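Local coordinates for protein glucose-6-phosphate acetyltransferase 1 (Arabidopsis thaliana, PDB 3T90) that catalyses transfer of the acetyl group of acetyl-CoA to glucosamine 6-phosphate, a step on the way to UDP-N-acetylglucosamine, at residues I53-E58 with G62-T67. Residues are numbered along the deposited sequence; the frame is centred on the assembly and turned at random.
Sequences ICVIEE and GKIAAT
V55 and I64 meet on one face of a twisted antiparallel hairpin and illustrate how a beta bulge reshapes side-chain packing. I64 crosses V55 at a slant, its CG2 lying 3.9 Å from V55 CB while its CD1 reaches V55 CG2. On the same face T67 turns its hydroxyl back to the partner strand: with OG1 anti to the backbone N (chi1 -172°), it donates to C54 O at 2.9 Å, tilted from the carbonyl plane, and its oxygen also touches the methyls I53 CG2 and V55 CG1. A65 and A66 form a classic bulge opposite I56, whose carbonyl takes both their N-H groups: A65 N binds I56 O at 2.7 Å, nearly in line with the C=O, and A66 N adds a weak bond. A65 CB consequently leans toward the opposite strand, 3.6 Å from I56 O, and on the other face I56 CD1 rests on A66 CB. Near the turn, E58 O faces both G62 and K63, a G1 bulge in which G62 has positive phi. The extended chain of E57 runs alongside this end, OE2 lying 3.4 Å from G62 CA, while OE1 forms salt bridges with R8 and K17. Cutting E57 back to an alanine is likely to leave R8 and K17 without the carboxylate they share and to strip the cover from G62 CA. Within the GNAT fold, the hairpin lies between strands 5-9 and 82-91; helix 19-23 covers I64 and T67, whereas helix 100-114 packs against C54, I56, A65 and A66 through residues including L100, a probable acetyl-CoA contact.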
ATOM      1  N   ILE A  53       4.192  -5.887  11.707  1.00  8.89           N
ATOM      2  CA  ILE A  53       4.593  -7.129  11.140  1.00  8.20           C
ATOM      3  C   ILE A  53       4.249  -8.268  12.097  1.00 10.10           C
ATOM      4  O   ILE A  53       4.724  -8.233  13.263  1.00 10.25           O
ATOM      5  CB  ILE A  53       6.085  -7.161  10.826  1.00  8.79           C
ATOM      6  CG1 ILE A  53       6.414  -5.953   9.910  1.00 11.72           C
ATOM      7  CG2 ILE A  53       6.461  -8.549  10.219  1.00  9.22           C
ATOM      8  CD1 ILE A  53       7.864  -5.906   9.477  1.00 12.30           C
ATOM      9  N   CYS A  54       3.449  -9.248  11.662  1.00  8.92           N
ATOM     10  CA  CYS A  54       3.062 -10.400  12.484  1.00 10.02           C
ATOM     11  C   CYS A  54       4.014 -11.538  12.099  1.00 10.40           C
ATOM     12  O   CYS A  54       4.329 -11.744  10.905  1.00 12.22           O
ATOM     13  CB  CYS A  54       1.615 -10.786  12.053  1.00 11.47           C
ATOM     14  SG  CYS A  54       1.027 -12.312  12.778  1.00 15.47           S
ATOM     15  N   VAL A  55       4.452 -12.283  13.117  1.00  8.88           N
ATOM     16  CA  VAL A  55       5.150 -13.566  12.900  1.00  9.95           C
ATOM     17  C   VAL A  55       4.548 -14.665  13.719  1.00  9.70           C
ATOM     18  O   VAL A  55       3.978 -14.401  14.822  1.00 10.62           O
ATOM     19  CB  VAL A  55       6.673 -13.461  13.252  1.00  8.95           C
ATOM     20  CG1 VAL A  55       7.415 -12.517  12.306  1.00  9.48           C
ATOM     21  CG2 VAL A  55       6.959 -13.187  14.715  1.00 11.75           C
ATOM     22  N   ILE A  56       4.670 -15.877  13.208  1.00 10.74           N
ATOM     23  CA  ILE A  56       4.345 -17.034  13.987  1.00 10.96           C
ATOM     24  C   ILE A  56       5.632 -17.815  14.122  1.00 10.84           C
ATOM     25  O   ILE A  56       6.221 -18.227  13.105  1.00 10.20           O
ATOM     26  CB  ILE A  56       3.283 -17.911  13.342  1.00 11.08           C
ATOM     27  CG1 ILE A  56       2.031 -17.108  13.182  1.00 12.91           C
ATOM     28  CG2 ILE A  56       3.051 -19.217  14.166  1.00 13.46           C
ATOM     29  CD1 ILE A  56       0.858 -17.911  12.435  1.00 13.51           C
ATOM     30  N   GLU A  57       6.039 -18.084  15.385  1.00 12.59           N
ATOM     31  CA  GLU A  57       7.206 -18.876  15.654  1.00 14.74           C
ATOM     32  C   GLU A  57       6.811 -20.306  15.935  1.00 13.17           C
ATOM     33  O   GLU A  57       5.855 -20.506  16.691  1.00 16.04           O
ATOM     34  CB  GLU A  57       8.002 -18.289  16.857  1.00 13.62           C
ATOM     35  CG  GLU A  57       9.297 -19.036  17.134  1.00 17.12           C
ATOM     36  CD  GLU A  57      10.121 -18.468  18.309  1.00 21.59           C
ATOM     37  OE1 GLU A  57      10.125 -17.255  18.547  1.00 19.35           O
ATOM     38  OE2 GLU A  57      10.807 -19.287  19.015  1.00 28.24           O
ATOM     39  N   GLU A  58       7.544 -21.242  15.335  1.00 14.41           N
ATOM     40  CA  GLU A  58       7.351 -22.681  15.757  1.00 16.73           C
ATOM     41  C   GLU A  58       8.399 -22.898  16.865  1.00 17.45           C
ATOM     42  O   GLU A  58       9.619 -22.762  16.687  1.00 17.16           O
ATOM     43  CB  GLU A  58       7.533 -23.617  14.580  1.00 16.83           C
ATOM     44  CG  GLU A  58       7.010 -25.038  14.880  1.00 17.58           C
ATOM     45  CD  GLU A  58       8.020 -25.823  15.753  1.00 20.09           C
ATOM     46  OE1 GLU A  58       9.220 -25.888  15.364  1.00 21.71           O
ATOM     47  OE2 GLU A  58       7.533 -26.311  16.823  1.00 23.78           O
ATOM     48  N   GLY A  62      12.288 -23.140  17.123  1.00 19.98           N
ATOM     49  CA  GLY A  62      12.597 -21.726  17.376  1.00 19.98           C
ATOM     50  C   GLY A  62      12.844 -20.880  16.109  1.00 19.76           C
ATOM     51  O   GLY A  62      13.649 -19.951  16.144  1.00 21.35           O
ATOM     52  N   LYS A  63      12.194 -21.244  14.995  1.00 17.59           N
ATOM     53  CA  LYS A  63      12.301 -20.487  13.734  1.00 15.94           C
ATOM     54  C   LYS A  63      10.929 -19.886  13.432  1.00 13.68           C
ATOM     55  O   LYS A  63       9.869 -20.388  13.862  1.00 13.63           O
ATOM     56  CB  LYS A  63      12.730 -21.379  12.572  1.00 17.21           C
ATOM     57  CG  LYS A  63      14.145 -22.029  12.691  1.00 25.11           C
ATOM     58  CD  LYS A  63      15.268 -21.019  12.550  1.00 31.96           C
ATOM     59  CE  LYS A  63      16.593 -21.533  13.199  1.00 37.73           C
ATOM     60  NZ  LYS A  63      17.543 -20.373  13.344  1.00 38.70           N
ATOM     61  N   ILE A  64      10.952 -18.824  12.654  1.00 11.42           N
ATOM     62  CA  ILE A  64       9.701 -18.235  12.197  1.00 11.21           C
ATOM     63  C   ILE A  64       9.097 -19.140  11.102  1.00 10.76           C
ATOM     64  O   ILE A  64       9.754 -19.485  10.103  1.00 12.56           O
ATOM     65  CB  ILE A  64       9.964 -16.827  11.626  1.00  9.80           C
ATOM     66  CG1 ILE A  64      10.726 -15.954  12.653  1.00 11.32           C
ATOM     67  CG2 ILE A  64       8.634 -16.152  11.142  1.00  8.95           C
ATOM     68  CD1 ILE A  64      10.030 -15.822  13.986  1.00 12.53           C
ATOM     69  N   ALA A  65       7.863 -19.505  11.318  1.00 10.35           N
ATOM     70  CA  ALA A  65       7.109 -20.368  10.423  1.00 11.22           C
ATOM     71  C   ALA A  65       6.177 -19.644   9.427  1.00 10.21           C
ATOM     72  O   ALA A  65       5.819 -20.154   8.405  1.00 11.00           O
ATOM     73  CB  ALA A  65       6.232 -21.327  11.306  1.00 11.87           C
ATOM     74  N   ALA A  66       5.724 -18.470   9.799  1.00  9.98           N
ATOM     75  CA  ALA A  66       4.864 -17.657   8.922  1.00  8.34           C
ATOM     76  C   ALA A  66       4.976 -16.209   9.292  1.00  7.62           C
ATOM     77  O   ALA A  66       5.403 -15.846  10.404  1.00  8.98           O
ATOM     78  CB  ALA A  66       3.364 -18.131   9.084  1.00  8.63           C
ATOM     79  N   THR A  67       4.670 -15.323   8.350  1.00  8.52           N
ATOM     80  CA  THR A  67       4.763 -13.890   8.549  1.00  7.72           C
ATOM     81  C   THR A  67       3.807 -13.160   7.598  1.00  7.45           C
ATOM     82  O   THR A  67       3.399 -13.698   6.559  1.00  8.37           O
ATOM     83  CB  THR A  67       6.195 -13.380   8.357  1.00  8.28           C
ATOM     84  OG1 THR A  67       6.255 -11.991   8.755  1.00  8.05           O
ATOM     85  CG2 THR A  67       6.726 -13.529   6.933  1.00  8.92           C
TER